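PDB 3ICL: EAL/GGDEF domain protein from Methylococcus capsulatus, which is a GGDEF-family protein of the nucleotidyl cyclase clan, a mixed alpha/beta domain built round a central five-stranded sheet. Local coordinates for residues D15-A20 against N29-L34; D54-A59 against I117-S122. The protein carries 1 engineered substitution. All blocks are in the same frame, centred on the assembly; numbering follows the deposited sequence.

Interaction 1 (D15-A20 against N29-L34); sequences DRLLQA and NPVVLL
Val31 reaches the last turn of the 15-20 segment with both of its methyls, one for each of two helix residues. CG2 packs beside Ala20, 3.9 Å from Ala20 CB. It also lies 3.2 Å from Ala20 O, a snug approach to the helix backbone. The other methyl, CG1, meets Leu17 CD1 at 4.0 Å. Val31 can serve both partners because CG1 is anti to its own backbone N (chi1 167°), which leaves CG2 beside that N and facing Ala20. Here the two backbones come nearest, with Ala20 CA and Val31 CA 6.5 Å apart.

Leu17 extends the contact along the strand. It leaves the helix at a slant to the 29-34 segment. With CG anti to the backbone N (chi1 177°), the branch still swings across to it. CD1 goes to Val31, and CD2 goes to Leu33. Leu17 CD2 sits 4.1 Å from Leu33 CD2 and about as far from Leu33 CD1, so one methyl faces the forked end of the other leucine. The two leucines lie roughly perpendicular.

This is helix-on-sheet packing of the GGDEF fold. Helix 10-23 lies over one face of the central sheet, at the start of strand 32-38. Leu85 of strand 81-86 touches both Leu17 and Val31. Leu138 and Leu139 of helix 135-152 pack on Leu33, and Met135 touches Leu17.

The rest of the helix segment is open. Asp15, Arg16, Leu18 and Gln19 are exposed and do not touch the 29-34 segment. Arg16 flanks the packed part, where its NH1 bonds to Thr73 OG1.

Interaction 2 (D54-A59 against I117-S122); sequences DRLLRA and IVISVS
Leu56 meets Ile119 through its forked end. The CG2 methyl of Ile119 rests against both leucine methyls, 3.9 Å from Leu56 CD2 and 4.0 Å from Leu56 CD1. One methyl therefore faces two. The two side chains lie alongside each other and run in opposed senses.

The torsions explain this fit. In Leu56, CG is anti to the backbone N (chi1 176°), which carries the fork out from the helix toward the 117-122 segment. Ile119 takes a less common form. Its CG1 stands between the backbone N and the carbonyl carbon, with chi1 at 56°. This places CG2 beside the backbone N and turns that methyl to the leucine.

Ile117 adds a smaller touch from the same side of its chain. Its CG2 lies 4.2 Å from Leu56 CD2, so this leucine methyl is shared by both isoleucines. Val118, between them, points away from the helix and is exposed. The contact is wholly apolar and modest in area, about 103 Å² with both sides summed. The backbones stay well apart: the closest CA pair, Leu56 CA and Ile117 CA, is 8.7 Å apart.

The backbone around Ile119 is held by Asn40, which bonds through OD1 to Ser120 N and through ND2 to Val118 O.

Helix 50-67 supplies Leu56, while the 117-122 segment runs from the small hairpin 110-112/115-117 into strand 121-127 of the main sheet. Phe110 of that hairpin touches both Leu56 and Ile119. Helix 41-48 adds Phe41 and Ile44 against Leu56 and Leu48 against Ile117, and Leu106 of helix 96-106 packs on Ile119.

Both contacts are buried and apolar, and each joins a helix to an extended segment. They lie on opposite sides of the chain's centre, about 25 Å apart between centres, and do not touch. Both extended segments lead into the central sheet, where strands 32-38 and 121-127 are antiparallel neighbours; the isoleucines of interaction 2 sit just before their strand. Interaction 1 links elements close in sequence and brings the 29-34 segment near enough to meet the helix backbone as well as side chains. Interaction 2 joins parts 58 residues apart at their closest ends. It buries less surface and rests on a single leucine from the helix, in a region that also includes the small hairpin.

Interaction 1 (D15-A20 against N29-L34)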
loop_
_atom_site.group_PDB
_atom_site.type_symbol
_atom_site.label_atom_id
_atom_site.label_comp_id
_atom_site.label_asym_id
_atom_site.label_seq_id
_atom_site.Cartn_x
_atom_site.Cartn_y
_atom_site.Cartn_z
ATOM N N ASP A 15 12.663 -4.491 8.321
ATOM C CA ASP A 15 13.052 -4.334 9.717
ATOM C C ASP A 15 11.899 -3.756 10.536
ATOM O O ASP A 15 11.642 -4.189 11.664
ATOM C CB ASP A 15 14.270 -3.411 9.828
ATOM C CG ASP A 15 15.543 -4.039 9.279
ATOM O OD1 ASP A 15 15.511 -5.215 8.839
ATOM O OD2 ASP A 15 16.586 -3.345 9.297
ATOM N N ARG A 16 11.212 -2.773 9.963
ATOM C CA ARG A 16 10.081 -2.129 10.623
ATOM C C ARG A 16 8.974 -3.144 10.893
ATOM O O ARG A 16 8.393 -3.176 11.979
ATOM C CB ARG A 16 9.529 -1.005 9.738
ATOM C CG ARG A 16 10.473 0.170 9.529
ATOM C CD ARG A 16 10.560 1.049 10.764
ATOM N NE ARG A 16 11.351 2.256 10.524
ATOM C CZ ARG A 16 11.025 3.214 9.659
ATOM N NH1 ARG A 16 9.917 3.119 8.937
ATOM N NH2 ARG A 16 11.806 4.278 9.521
ATOM N N LEU A 17 8.680 -3.970 9.896
ATOM C CA LEU A 17 7.634 -4.979 10.022
ATOM C C LEU A 17 7.955 -6.010 11.101
ATOM O O LEU A 17 7.096 -6.381 11.905
ATOM C CB LEU A 17 7.418 -5.674 8.672
ATOM C CG LEU A 17 6.401 -6.822 8.587
ATOM C CD1 LEU A 17 5.112 -6.461 9.298
ATOM C CD2 LEU A 17 6.130 -7.137 7.127
ATOM N N LEU A 18 9.195 -6.476 11.119
ATOM C CA LEU A 18 9.595 -7.460 12.112
ATOM C C LEU A 18 9.414 -6.895 13.519
ATOM O O LEU A 18 8.914 -7.577 14.406
ATOM C CB LEU A 18 11.049 -7.877 11.883
ATOM C CG LEU A 18 11.276 -8.668 10.590
ATOM C CD1 LEU A 18 12.757 -8.980 10.419
ATOM C CD2 LEU A 18 10.458 -9.952 10.634
ATOM N N GLN A 19 9.794 -5.637 13.709
ATOM C CA GLN A 19 9.675 -5.013 15.019
ATOM C C GLN A 19 8.216 -4.812 15.430
ATOM O O GLN A 19 7.858 -5.012 16.590
ATOM C CB GLN A 19 10.408 -3.669 15.041
ATOM C CG GLN A 19 10.731 -3.200 16.455
ATOM C CD GLN A 19 11.651 -4.168 17.186
ATOM O OE1 GLN A 19 12.779 -4.406 16.755
ATOM N NE2 GLN A 19 11.171 -4.738 18.287
ATOM N N ALA A 20 7.375 -4.420 14.481
ATOM C CA ALA A 20 5.963 -4.213 14.782
ATOM C C ALA A 20 5.291 -5.535 15.161
ATOM O O ALA A 20 4.465 -5.578 16.063
ATOM C CB ALA A 20 5.261 -3.583 13.583
ATOM N N ASN A 29 -4.927 -4.120 18.846
ATOM C CA ASN A 29 -3.950 -3.214 18.248
ATOM C C ASN A 29 -2.977 -4.064 17.443
ATOM O O ASN A 29 -1.766 -4.002 17.641
ATOM C CB ASN A 29 -3.201 -2.447 19.347
ATOM C CG ASN A 29 -2.357 -1.311 18.789
ATOM O OD1 ASN A 29 -2.676 -0.750 17.742
ATOM N ND2 ASN A 29 -1.289 -0.952 19.495
ATOM N N PRO A 30 -3.504 -4.862 16.502
ATOM C CA PRO A 30 -2.695 -5.744 15.667
ATOM C C PRO A 30 -1.889 -5.050 14.585
ATOM O O PRO A 30 -2.078 -3.872 14.288
ATOM C CB PRO A 30 -3.740 -6.670 15.064
ATOM C CG PRO A 30 -4.833 -5.696 14.752
ATOM C CD PRO A 30 -4.906 -4.867 16.039
ATOM N N VAL A 31 -0.976 -5.809 14.001
ATOM C CA VAL A 31 -0.178 -5.307 12.906
ATOM C C VAL A 31 -1.042 -5.604 11.696
ATOM O O VAL A 31 -1.646 -6.678 11.605
ATOM C CB VAL A 31 1.154 -6.072 12.766
ATOM C CG1 VAL A 31 1.806 -5.730 11.443
ATOM C CG2 VAL A 31 2.071 -5.726 13.916
ATOM N N VAL A 32 -1.135 -4.646 10.787
ATOM C CA VAL A 32 -1.916 -4.842 9.579
ATOM C C VAL A 32 -1.063 -4.435 8.392
ATOM O O VAL A 32 -0.359 -3.423 8.432
ATOM C CB VAL A 32 -3.210 -4.013 9.584
ATOM C CG1 VAL A 32 -3.976 -4.241 8.278
ATOM C CG2 VAL A 32 -4.067 -4.404 10.778
ATOM N N LEU A 33 -1.132 -5.236 7.339
ATOM C CA LEU A 33 -0.359 -4.990 6.137
ATOM C C LEU A 33 -1.280 -4.746 4.949
ATOM O O LEU A 33 -2.206 -5.520 4.697
ATOM C CB LEU A 33 0.520 -6.206 5.860
ATOM C CG LEU A 33 1.903 -6.041 5.239
ATOM C CD1 LEU A 33 2.757 -5.083 6.064
ATOM C CD2 LEU A 33 2.548 -7.413 5.183
ATOM N N LEU A 34 -1.043 -3.648 4.243
ATOM C CA LEU A 34 -1.813 -3.326 3.050
ATOM C C LEU A 34 -0.839 -3.437 1.886
ATOM O O LEU A 34 0.298 -2.984 1.979
ATOM C CB LEU A 34 -2.387 -1.903 3.119
ATOM C CG LEU A 34 -3.734 -1.701 3.833
ATOM C CD1 LEU A 34 -3.675 -2.259 5.240
ATOM C CD2 LEU A 34 -4.080 -0.221 3.851
#

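Interaction 2 (D54-A59 against I117-S122)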
loop_
_atom_site.group_PDB
_atom_site.type_symbol
_atom_site.label_atom_id
_atom_site.label_comp_id
_atom_site.label_asym_id
_atom_site.label_seq_id
_atom_site.Cartn_x
_atom_site.Cartn_y
_atom_site.Cartn_z
ATOM N N ASP A 54 7.796 8.217 -13.098
ATOM C CA ASP A 54 8.484 8.332 -11.817
ATOM C C ASP A 54 7.844 9.410 -10.965
ATOM O O ASP A 54 7.680 9.239 -9.756
ATOM C CB ASP A 54 9.966 8.642 -12.021
ATOM C CG ASP A 54 10.709 7.503 -12.681
ATOM O OD1 ASP A 54 10.202 6.362 -12.636
ATOM O OD2 ASP A 54 11.803 7.742 -13.230
ATOM N N ARG A 55 7.481 10.523 -11.596
ATOM C CA ARG A 55 6.840 11.616 -10.876
ATOM C C ARG A 55 5.534 11.131 -10.253
ATOM O O ARG A 55 5.226 11.457 -9.106
ATOM C CB ARG A 55 6.558 12.792 -11.816
ATOM C CG ARG A 55 7.804 13.492 -12.330
ATOM C CD ARG A 55 7.431 14.730 -13.120
ATOM N NE ARG A 55 6.724 15.700 -12.289
ATOM C CZ ARG A 55 6.146 16.803 -12.752
ATOM N NH1 ARG A 55 6.188 17.082 -14.048
ATOM N NH2 ARG A 55 5.524 17.627 -11.919
ATOM N N LEU A 56 4.774 10.351 -11.015
ATOM C CA LEU A 56 3.505 9.815 -10.532
ATOM C C LEU A 56 3.721 8.908 -9.321
ATOM O O LEU A 56 3.004 9.007 -8.325
ATOM C CB LEU A 56 2.803 9.035 -11.652
ATOM C CG LEU A 56 1.492 8.309 -11.324
ATOM C CD1 LEU A 56 0.485 9.261 -10.686
ATOM C CD2 LEU A 56 0.930 7.712 -12.600
ATOM N N LEU A 57 4.713 8.028 -9.411
ATOM C CA LEU A 57 5.021 7.107 -8.321
ATOM C C LEU A 57 5.385 7.848 -7.041
ATOM O O LEU A 57 5.010 7.429 -5.945
ATOM C CB LEU A 57 6.173 6.181 -8.715
ATOM C CG LEU A 57 5.871 5.111 -9.773
ATOM C CD1 LEU A 57 7.155 4.361 -10.117
ATOM C CD2 LEU A 57 4.804 4.150 -9.252
ATOM N N ARG A 58 6.121 8.946 -7.180
ATOM C CA ARG A 58 6.530 9.735 -6.024
ATOM C C ARG A 58 5.343 10.489 -5.417
ATOM O O ARG A 58 5.249 10.639 -4.200
ATOM C CB ARG A 58 7.620 10.732 -6.423
ATOM C CG ARG A 58 8.344 11.356 -5.238
ATOM C CD ARG A 58 9.389 12.366 -5.692
ATOM N NE ARG A 58 10.226 12.816 -4.582
ATOM C CZ ARG A 58 11.193 12.093 -4.026
ATOM N NH1 ARG A 58 11.458 10.874 -4.476
ATOM N NH2 ARG A 58 11.897 12.587 -3.018
ATOM N N ALA A 59 4.441 10.966 -6.269
ATOM C CA ALA A 59 3.268 11.693 -5.796
ATOM C C ALA A 59 2.293 10.718 -5.137
ATOM O O ALA A 59 1.559 11.084 -4.223
ATOM C CB ALA A 59 2.588 12.415 -6.960
ATOM N N ILE A 117 -4.181 12.997 -14.828
ATOM C CA ILE A 117 -3.986 11.560 -14.691
ATOM C C ILE A 117 -4.801 11.012 -13.522
ATOM O O ILE A 117 -4.749 11.535 -12.403
ATOM C CB ILE A 117 -2.503 11.183 -14.460
ATOM C CG1 ILE A 117 -1.646 11.625 -15.648
ATOM C CG2 ILE A 117 -2.382 9.674 -14.282
ATOM C CD1 ILE A 117 -2.057 11.001 -16.964
ATOM N N VAL A 118 -5.572 9.968 -13.803
ATOM C CA VAL A 118 -6.383 9.320 -12.789
ATOM C C VAL A 118 -5.926 7.866 -12.720
ATOM O O VAL A 118 -6.013 7.134 -13.700
ATOM C CB VAL A 118 -7.888 9.385 -13.144
ATOM C CG1 VAL A 118 -8.123 8.845 -14.547
ATOM C CG2 VAL A 118 -8.696 8.593 -12.126
ATOM N N ILE A 119 -5.404 7.454 -11.572
ATOM C CA ILE A 119 -4.950 6.075 -11.439
ATOM C C ILE A 119 -6.057 5.221 -10.860
ATOM O O ILE A 119 -6.951 5.730 -10.174
ATOM C CB ILE A 119 -3.719 5.936 -10.504
ATOM C CG1 ILE A 119 -4.036 6.529 -9.128
ATOM C CG2 ILE A 119 -2.501 6.592 -11.139
ATOM C CD1 ILE A 119 -2.966 6.293 -8.099
ATOM N N SER A 120 -6.002 3.928 -11.159
ATOM C CA SER A 120 -6.961 2.966 -10.627
ATOM C C SER A 120 -6.136 2.201 -9.583
ATOM O O SER A 120 -4.977 1.865 -9.830
ATOM C CB SER A 120 -7.464 2.040 -11.740
ATOM O OG SER A 120 -6.382 1.408 -12.395
ATOM N N VAL A 121 -6.726 1.935 -8.421
ATOM C CA VAL A 121 -6.009 1.279 -7.324
ATOM C C VAL A 121 -6.712 0.055 -6.736
ATOM O O VAL A 121 -7.936 0.027 -6.627
ATOM C CB VAL A 121 -5.782 2.297 -6.164
ATOM C CG1 VAL A 121 -5.119 1.624 -4.979
ATOM C CG2 VAL A 121 -4.938 3.470 -6.654
ATOM N N SER A 122 -5.929 -0.954 -6.360
ATOM C CA SER A 122 -6.471 -2.165 -5.734
ATOM C C SER A 122 -5.647 -2.456 -4.493
ATOM O O SER A 122 -4.418 -2.454 -4.543
ATOM C CB SER A 122 -6.410 -3.368 -6.677
ATOM O OG SER A 122 -7.446 -3.322 -7.639
#